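Local coordinates for CBS domain-containing protein (Pyrococcus horikoshii, PDB 2YZI) that is of unknown function but carries two CBS domains, the paired modules that in related proteins often bind adenine nucleotides or other adenosyl ligands, at residues Arg80-Asn88 with Ile106-Val115; Val20-Ala29 with Tyr70-Met78. One frame throughout, in Å; residues are numbered along the deposited sequence.

Contact 1. Residues Arg80-Asn88 with Ile106-Val115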
# COMPACT_ATOMS: atom_id res chain seq x y z
N ARG B 80 -16.11 -9.87 5.17
CA ARG B 80 -17.00 -9.69 6.30
C ARG B 80 -16.53 -10.11 7.69
O ARG B 80 -17.32 -10.56 8.53
CB ARG B 80 -18.35 -10.33 5.97
CG ARG B 80 -19.05 -9.69 4.77
CD ARG B 80 -20.44 -10.31 4.53
NE ARG B 80 -21.21 -9.59 3.53
CZ ARG B 80 -20.96 -9.62 2.22
NH1 ARG B 80 -19.95 -10.33 1.76
NH2 ARG B 80 -21.73 -8.93 1.39
N ASN B 81 -15.24 -9.97 7.95
CA ASN B 81 -14.67 -10.23 9.26
C ASN B 81 -13.45 -9.34 9.29
O ASN B 81 -12.83 -9.11 8.26
CB ASN B 81 -14.30 -11.70 9.48
CG ASN B 81 -13.40 -12.23 8.41
OD1 ASN B 81 -13.85 -12.61 7.33
ND2 ASN B 81 -12.10 -12.27 8.70
N LEU B 82 -13.10 -8.82 10.46
CA LEU B 82 -11.97 -7.93 10.57
C LEU B 82 -10.76 -8.51 11.30
O LEU B 82 -10.90 -9.34 12.19
CB LEU B 82 -12.40 -6.66 11.29
CG LEU B 82 -13.73 -6.07 10.82
CD1 LEU B 82 -14.21 -5.01 11.81
CD2 LEU B 82 -13.57 -5.49 9.43
N ILE B 83 -9.58 -8.06 10.90
CA ILE B 83 -8.34 -8.47 11.54
C ILE B 83 -7.94 -7.23 12.30
O ILE B 83 -7.71 -6.17 11.71
CB ILE B 83 -7.26 -8.84 10.52
CG1 ILE B 83 -7.68 -10.10 9.77
CG2 ILE B 83 -5.93 -9.06 11.23
CD1 ILE B 83 -7.95 -11.31 10.68
N THR B 84 -7.87 -7.37 13.62
CA THR B 84 -7.58 -6.24 14.48
C THR B 84 -6.44 -6.45 15.44
O THR B 84 -5.84 -7.52 15.53
CB THR B 84 -8.81 -5.89 15.31
OG1 THR B 84 -9.08 -6.98 16.20
CG2 THR B 84 -10.02 -5.65 14.43
N ALA B 85 -6.16 -5.38 16.17
CA ALA B 85 -5.12 -5.36 17.18
C ALA B 85 -5.68 -4.44 18.25
O ALA B 85 -6.39 -3.49 17.95
CB ALA B 85 -3.84 -4.79 16.60
N ASN B 86 -5.36 -4.73 19.50
CA ASN B 86 -5.84 -3.90 20.59
C ASN B 86 -4.98 -2.64 20.75
O ASN B 86 -3.78 -2.65 20.46
CB ASN B 86 -5.84 -4.74 21.85
CG ASN B 86 -6.40 -4.02 23.03
OD1 ASN B 86 -5.68 -3.33 23.76
ND2 ASN B 86 -7.71 -4.15 23.22
N VAL B 87 -5.59 -1.55 21.23
CA VAL B 87 -4.86 -0.29 21.42
C VAL B 87 -3.58 -0.46 22.23
O VAL B 87 -2.60 0.25 22.00
CB VAL B 87 -5.73 0.79 22.12
CG1 VAL B 87 -6.88 1.20 21.23
CG2 VAL B 87 -6.27 0.27 23.44
N ASN B 88 -3.59 -1.40 23.17
CA ASN B 88 -2.43 -1.63 24.02
C ASN B 88 -1.40 -2.63 23.49
O ASN B 88 -0.34 -2.79 24.09
CB ASN B 88 -2.88 -2.07 25.42
CG ASN B 88 -3.53 -0.94 26.18
OD1 ASN B 88 -4.44 -1.16 26.97
ND2 ASN B 88 -3.06 0.28 25.96
N ILE B 106 -4.45 -2.49 9.44
CA ILE B 106 -5.02 -3.29 10.52
C ILE B 106 -5.87 -2.40 11.43
O ILE B 106 -5.41 -1.38 11.94
CB ILE B 106 -3.91 -4.00 11.34
CG1 ILE B 106 -4.55 -4.99 12.31
CG2 ILE B 106 -3.05 -2.98 12.08
CD1 ILE B 106 -3.57 -5.95 12.97
N LEU B 107 -7.14 -2.78 11.60
CA LEU B 107 -8.05 -2.00 12.44
C LEU B 107 -7.67 -2.10 13.91
O LEU B 107 -7.24 -3.15 14.38
CB LEU B 107 -9.50 -2.48 12.24
CG LEU B 107 -10.11 -2.16 10.87
CD1 LEU B 107 -11.46 -2.81 10.70
CD2 LEU B 107 -10.24 -0.66 10.74
N ILE B 108 -7.80 -0.99 14.63
CA ILE B 108 -7.46 -0.98 16.05
C ILE B 108 -8.73 -1.07 16.88
O ILE B 108 -9.73 -0.40 16.61
CB ILE B 108 -6.67 0.28 16.43
CG1 ILE B 108 -5.44 0.43 15.51
CG2 ILE B 108 -6.21 0.17 17.89
CD1 ILE B 108 -4.48 -0.76 15.51
N GLU B 109 -8.68 -1.92 17.90
CA GLU B 109 -9.82 -2.15 18.76
C GLU B 109 -9.55 -1.81 20.21
O GLU B 109 -8.43 -1.92 20.70
CB GLU B 109 -10.23 -3.62 18.63
CG GLU B 109 -11.14 -4.17 19.71
CD GLU B 109 -10.38 -4.68 20.92
OE1 GLU B 109 -9.24 -5.17 20.73
OE2 GLU B 109 -10.93 -4.62 22.04
N GLU B 110 -10.60 -1.37 20.89
CA GLU B 110 -10.56 -1.04 22.30
C GLU B 110 -11.93 -1.40 22.89
O GLU B 110 -12.95 -0.87 22.47
CB GLU B 110 -10.25 0.44 22.54
CG GLU B 110 -10.27 0.81 24.01
CD GLU B 110 -9.92 2.26 24.27
OE1 GLU B 110 -10.47 3.14 23.57
OE2 GLU B 110 -9.12 2.52 25.19
N GLU B 111 -11.95 -2.32 23.84
CA GLU B 111 -13.19 -2.74 24.47
C GLU B 111 -14.26 -3.17 23.47
O GLU B 111 -15.45 -2.92 23.67
CB GLU B 111 -13.72 -1.63 25.37
CG GLU B 111 -12.88 -1.39 26.60
CD GLU B 111 -13.32 -0.19 27.39
OE1 GLU B 111 -13.05 0.95 26.94
OE2 GLU B 111 -13.95 -0.37 28.46
N GLY B 112 -13.84 -3.79 22.37
CA GLY B 112 -14.79 -4.26 21.38
C GLY B 112 -15.09 -3.38 20.18
O GLY B 112 -15.54 -3.88 19.16
N LYS B 113 -14.85 -2.08 20.30
CA LYS B 113 -15.13 -1.18 19.19
C LYS B 113 -13.88 -0.80 18.38
O LYS B 113 -12.77 -0.81 18.90
CB LYS B 113 -15.81 0.08 19.70
CG LYS B 113 -17.19 -0.15 20.30
CD LYS B 113 -17.78 1.15 20.85
CE LYS B 113 -19.06 0.92 21.67
NZ LYS B 113 -19.58 2.21 22.26
N ILE B 114 -14.08 -0.47 17.11
CA ILE B 114 -12.96 -0.07 16.26
C ILE B 114 -12.74 1.42 16.54
O ILE B 114 -13.65 2.23 16.37
CB ILE B 114 -13.29 -0.31 14.76
CG1 ILE B 114 -13.81 -1.74 14.57
CG2 ILE B 114 -12.03 -0.12 13.91
CD1 ILE B 114 -12.86 -2.81 15.04
N VAL B 115 -11.54 1.78 16.98
CA VAL B 115 -11.24 3.17 17.31
C VAL B 115 -10.23 3.84 16.41
O VAL B 115 -10.04 5.05 16.48
CB VAL B 115 -10.73 3.30 18.76
CG1 VAL B 115 -11.86 3.06 19.72
CG2 VAL B 115 -9.60 2.31 19.00
O HOH W 1 -7.85 -6.85 18.84
O HOH W 2 -9.66 -2.86 24.92
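With CG anti to the backbone N, N86 (chi1 -176°) and E109 (chi1 164°) send their side chains toward one another, and a bend at chi2 of E109 brings its carboxylate across the amide, the two planes 55° apart. N86 ND2 donates to E109 OE1 at 3.1 Å from above the carboxylate plane, while N86 OD1 takes N88 N in an Asx turn. E109 OE2 accepts from G112 N through its anti lone pair, bracing the type I' turn E110-K113. One water joins T84 OG1 to E109 OE1, and a second joins N86 ND2 to E111 N. A leucine in place of N86 would probably leave E109 OE1 without its amide donor, with a water still on it, and deprive N88 N of its acceptor. Alongside these groups the backbones pair in parallel: A85 N donates to L107 O (3.1 Å), E109 N to A85 O (2.8 Å) and V87 N to E109 O (2.9 Å). A85 CB meets I106 CD1 at 3.8 Å, V87 CG1 packs on I108 CG2 (3.6 Å), and L82 CD2 reaches L107 CD1 at 3.6 Å. Strands 84-86 and 105-110, joined through helix 91-101, form the beta-alpha-beta crossover of the second CBS domain.

Contact 2. Residues Val20-Ala29 with Tyr70-Met78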
# COMPACT_ATOMS: atom_id res chain seq x y z
N VAL B 20 -17.96 3.75 3.97
CA VAL B 20 -18.91 3.93 2.89
C VAL B 20 -20.07 3.00 3.19
O VAL B 20 -19.92 2.06 3.98
CB VAL B 20 -18.30 3.56 1.52
CG1 VAL B 20 -17.15 4.51 1.18
CG2 VAL B 20 -17.80 2.11 1.53
N LYS B 21 -21.22 3.26 2.60
CA LYS B 21 -22.37 2.39 2.82
C LYS B 21 -22.22 1.17 1.91
O LYS B 21 -21.43 1.19 0.96
CB LYS B 21 -23.67 3.14 2.53
CG LYS B 21 -23.95 4.27 3.50
CD LYS B 21 -25.34 4.85 3.29
CE LYS B 21 -25.66 5.92 4.33
NZ LYS B 21 -25.57 5.39 5.72
N PRO B 22 -22.96 0.10 2.19
CA PRO B 22 -22.90 -1.13 1.39
C PRO B 22 -23.28 -0.92 -0.07
O PRO B 22 -22.76 -1.61 -0.95
CB PRO B 22 -23.89 -2.06 2.10
CG PRO B 22 -23.87 -1.57 3.51
CD PRO B 22 -23.86 -0.08 3.35
N SER B 23 -24.17 0.03 -0.32
CA SER B 23 -24.63 0.31 -1.68
C SER B 23 -23.65 1.17 -2.49
O SER B 23 -23.83 1.35 -3.69
CB SER B 23 -26.01 1.00 -1.64
OG SER B 23 -25.91 2.31 -1.12
N THR B 24 -22.62 1.69 -1.83
CA THR B 24 -21.62 2.51 -2.49
C THR B 24 -20.95 1.71 -3.61
O THR B 24 -20.55 0.56 -3.40
CB THR B 24 -20.54 2.96 -1.48
OG1 THR B 24 -21.17 3.63 -0.39
CG2 THR B 24 -19.53 3.89 -2.15
N SER B 25 -20.82 2.28 -4.80
CA SER B 25 -20.20 1.56 -5.90
C SER B 25 -18.67 1.55 -5.79
O SER B 25 -18.06 2.47 -5.23
CB SER B 25 -20.61 2.15 -7.26
OG SER B 25 -19.81 3.27 -7.60
N VAL B 26 -18.07 0.51 -6.35
CA VAL B 26 -16.63 0.37 -6.34
C VAL B 26 -15.96 1.59 -6.95
O VAL B 26 -14.93 2.04 -6.47
CB VAL B 26 -16.20 -0.90 -7.11
CG1 VAL B 26 -14.69 -0.93 -7.27
CG2 VAL B 26 -16.68 -2.14 -6.36
N GLN B 27 -16.56 2.14 -8.00
CA GLN B 27 -16.00 3.31 -8.66
C GLN B 27 -15.98 4.52 -7.72
O GLN B 27 -14.99 5.24 -7.66
CB GLN B 27 -16.78 3.64 -9.92
CG GLN B 27 -15.95 4.36 -10.96
CD GLN B 27 -16.75 4.80 -12.17
OE1 GLN B 27 -17.46 4.00 -12.78
NE2 GLN B 27 -16.64 6.08 -12.52
N GLU B 28 -17.06 4.73 -6.99
CA GLU B 28 -17.13 5.85 -6.05
C GLU B 28 -16.18 5.65 -4.88
O GLU B 28 -15.47 6.57 -4.48
CB GLU B 28 -18.57 6.02 -5.55
CG GLU B 28 -18.72 6.98 -4.38
CD GLU B 28 -17.88 8.24 -4.51
OE1 GLU B 28 -17.71 8.74 -5.64
OE2 GLU B 28 -17.39 8.74 -3.47
N ALA B 29 -16.17 4.44 -4.33
CA ALA B 29 -15.28 4.12 -3.22
C ALA B 29 -13.83 4.37 -3.67
O ALA B 29 -13.01 4.88 -2.90
CB ALA B 29 -15.47 2.67 -2.80
N TYR B 70 -17.65 -1.62 -12.98
CA TYR B 70 -17.08 -0.70 -12.00
C TYR B 70 -18.18 -0.07 -11.17
O TYR B 70 -17.92 0.65 -10.21
CB TYR B 70 -16.29 0.40 -12.72
CG TYR B 70 -15.11 -0.09 -13.53
CD1 TYR B 70 -14.98 -1.45 -13.85
CD2 TYR B 70 -14.15 0.79 -14.01
CE1 TYR B 70 -13.93 -1.91 -14.63
CE2 TYR B 70 -13.09 0.34 -14.79
CZ TYR B 70 -12.98 -1.01 -15.10
OH TYR B 70 -11.94 -1.46 -15.88
N ASP B 71 -19.42 -0.36 -11.56
CA ASP B 71 -20.58 0.18 -10.86
C ASP B 71 -21.15 -0.76 -9.80
O ASP B 71 -22.13 -0.41 -9.13
CB ASP B 71 -21.69 0.54 -11.85
CG ASP B 71 -22.20 -0.66 -12.65
OD1 ASP B 71 -22.52 -1.70 -12.05
OD2 ASP B 71 -22.27 -0.55 -13.89
N ILE B 72 -20.57 -1.95 -9.64
CA ILE B 72 -21.09 -2.88 -8.64
C ILE B 72 -20.88 -2.36 -7.22
O ILE B 72 -19.87 -1.71 -6.92
CB ILE B 72 -20.45 -4.29 -8.74
CG1 ILE B 72 -18.97 -4.23 -8.35
CG2 ILE B 72 -20.64 -4.85 -10.14
CD1 ILE B 72 -18.34 -5.59 -8.16
N PRO B 73 -21.83 -2.63 -6.32
CA PRO B 73 -21.70 -2.18 -4.93
C PRO B 73 -20.58 -2.93 -4.22
O PRO B 73 -20.45 -4.14 -4.36
CB PRO B 73 -23.08 -2.48 -4.36
CG PRO B 73 -23.47 -3.73 -5.09
CD PRO B 73 -23.08 -3.39 -6.51
N VAL B 74 -19.77 -2.20 -3.46
CA VAL B 74 -18.65 -2.77 -2.72
C VAL B 74 -19.07 -3.96 -1.84
O VAL B 74 -18.24 -4.76 -1.42
CB VAL B 74 -18.00 -1.70 -1.83
CG1 VAL B 74 -17.60 -0.51 -2.67
CG2 VAL B 74 -18.95 -1.28 -0.74
N GLU B 75 -20.36 -4.05 -1.57
CA GLU B 75 -20.88 -5.13 -0.76
C GLU B 75 -20.51 -6.47 -1.39
O GLU B 75 -20.32 -7.47 -0.70
CB GLU B 75 -22.40 -4.99 -0.64
CG GLU B 75 -23.08 -6.15 0.05
CD GLU B 75 -24.59 -6.02 0.05
OE1 GLU B 75 -25.11 -5.03 0.62
OE2 GLU B 75 -25.26 -6.90 -0.51
N ARG B 76 -20.40 -6.47 -2.71
CA ARG B 76 -20.08 -7.67 -3.47
C ARG B 76 -18.62 -8.10 -3.45
O ARG B 76 -18.30 -9.20 -3.89
CB ARG B 76 -20.53 -7.49 -4.92
CG ARG B 76 -22.03 -7.38 -5.07
CD ARG B 76 -22.45 -7.29 -6.52
NE ARG B 76 -21.87 -8.36 -7.33
CZ ARG B 76 -21.91 -9.65 -7.02
NH1 ARG B 76 -22.49 -10.05 -5.90
NH2 ARG B 76 -21.36 -10.55 -7.84
N ILE B 77 -17.74 -7.24 -2.93
CA ILE B 77 -16.31 -7.56 -2.89
C ILE B 77 -15.67 -7.37 -1.53
O ILE B 77 -14.47 -7.61 -1.38
CB ILE B 77 -15.51 -6.70 -3.88
CG1 ILE B 77 -15.64 -5.22 -3.53
CG2 ILE B 77 -15.97 -6.98 -5.29
CD1 ILE B 77 -14.62 -4.34 -4.20
N MSE B 78 -16.44 -6.91 -0.55
CA MSE B 78 -15.90 -6.69 0.79
C MSE B 78 -15.74 -7.97 1.60
O MSE B 78 -16.42 -8.96 1.34
CB MSE B 78 -16.80 -5.73 1.56
CG MSE B 78 -18.15 -6.31 1.91
SE MSE B 78 -19.29 -4.97 2.71
CE MSE B 78 -20.52 -6.18 3.64
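The start of helix 26-35, in the first CBS domain, is held here against the loop between helix 56-64 and strand 84-86, a junction made largely by backbone bonds. S25 and P73 form a single bridge, flanked by two bonds in opposite directions: V74 N donates to T24 O at 2.9 Å with an N-H...O angle of 170°, and V26 N donates to I72 O, also at 2.9 Å. One residue further into the helix, Q27 N reaches Y70 O at 3.0 Å. S25 is the N-cap, its OG accepting from E28 N, and the preceding type I turn is tied by T24 OG1 and T24 N, which both donate to K21 O from the same face of its plane.

V74 packs beside the bridge: its CG1, anti to the carbonyl carbon (chi1 -55°), lies against T24 O and, at 3.8 Å, A29 CB, and its CG2 turns toward V20. V26 CG2 lies alongside I72 CG1 at 3.7 Å, the two side chains pointing the same way, and meets I77 CD1 at the same distance; I59 of helix 56-64 backs both V26 and I77. At P22, E75 CB rests on P22 O (3.4 Å). Q27 OE1 approaches Y70 CB at 3.8 Å, while the Y70 side chain leads away and packs on L68 of the second subunit.

The first-turn amides of V26 and Q27, which have no preceding helical carbonyls to bond, are thus taken up by the loop 70-78, while S25 OG serves E28 N. Three firm backbone bonds cross the junction, and the branched side chains of V26, V74 and I77 close it on the buried side.

In the fold
Contact 1 lies nearer the middle of the chain, about 10 Å from its centre against about 16 Å for contact 2, yet both are only partly buried. The two hold different elements: contact 1 pairs strands inside the second CBS domain, whereas contact 2 fastens a helix start of the first domain to the loop 70-78. Backbone bonds serve both, in a regular parallel register at 80-88/106-115 but around a single bridge at 20-29/70-78. Contact 1 adds an amide-carboxylate bond and two bridging waters, contact 2 a helix cap and an edge reaching the second subunit. Their centres lie about 23 Å apart, and segments 80-88 and 70-78 touch through a weak hydrogen bond from R80 NH2 to E75 O.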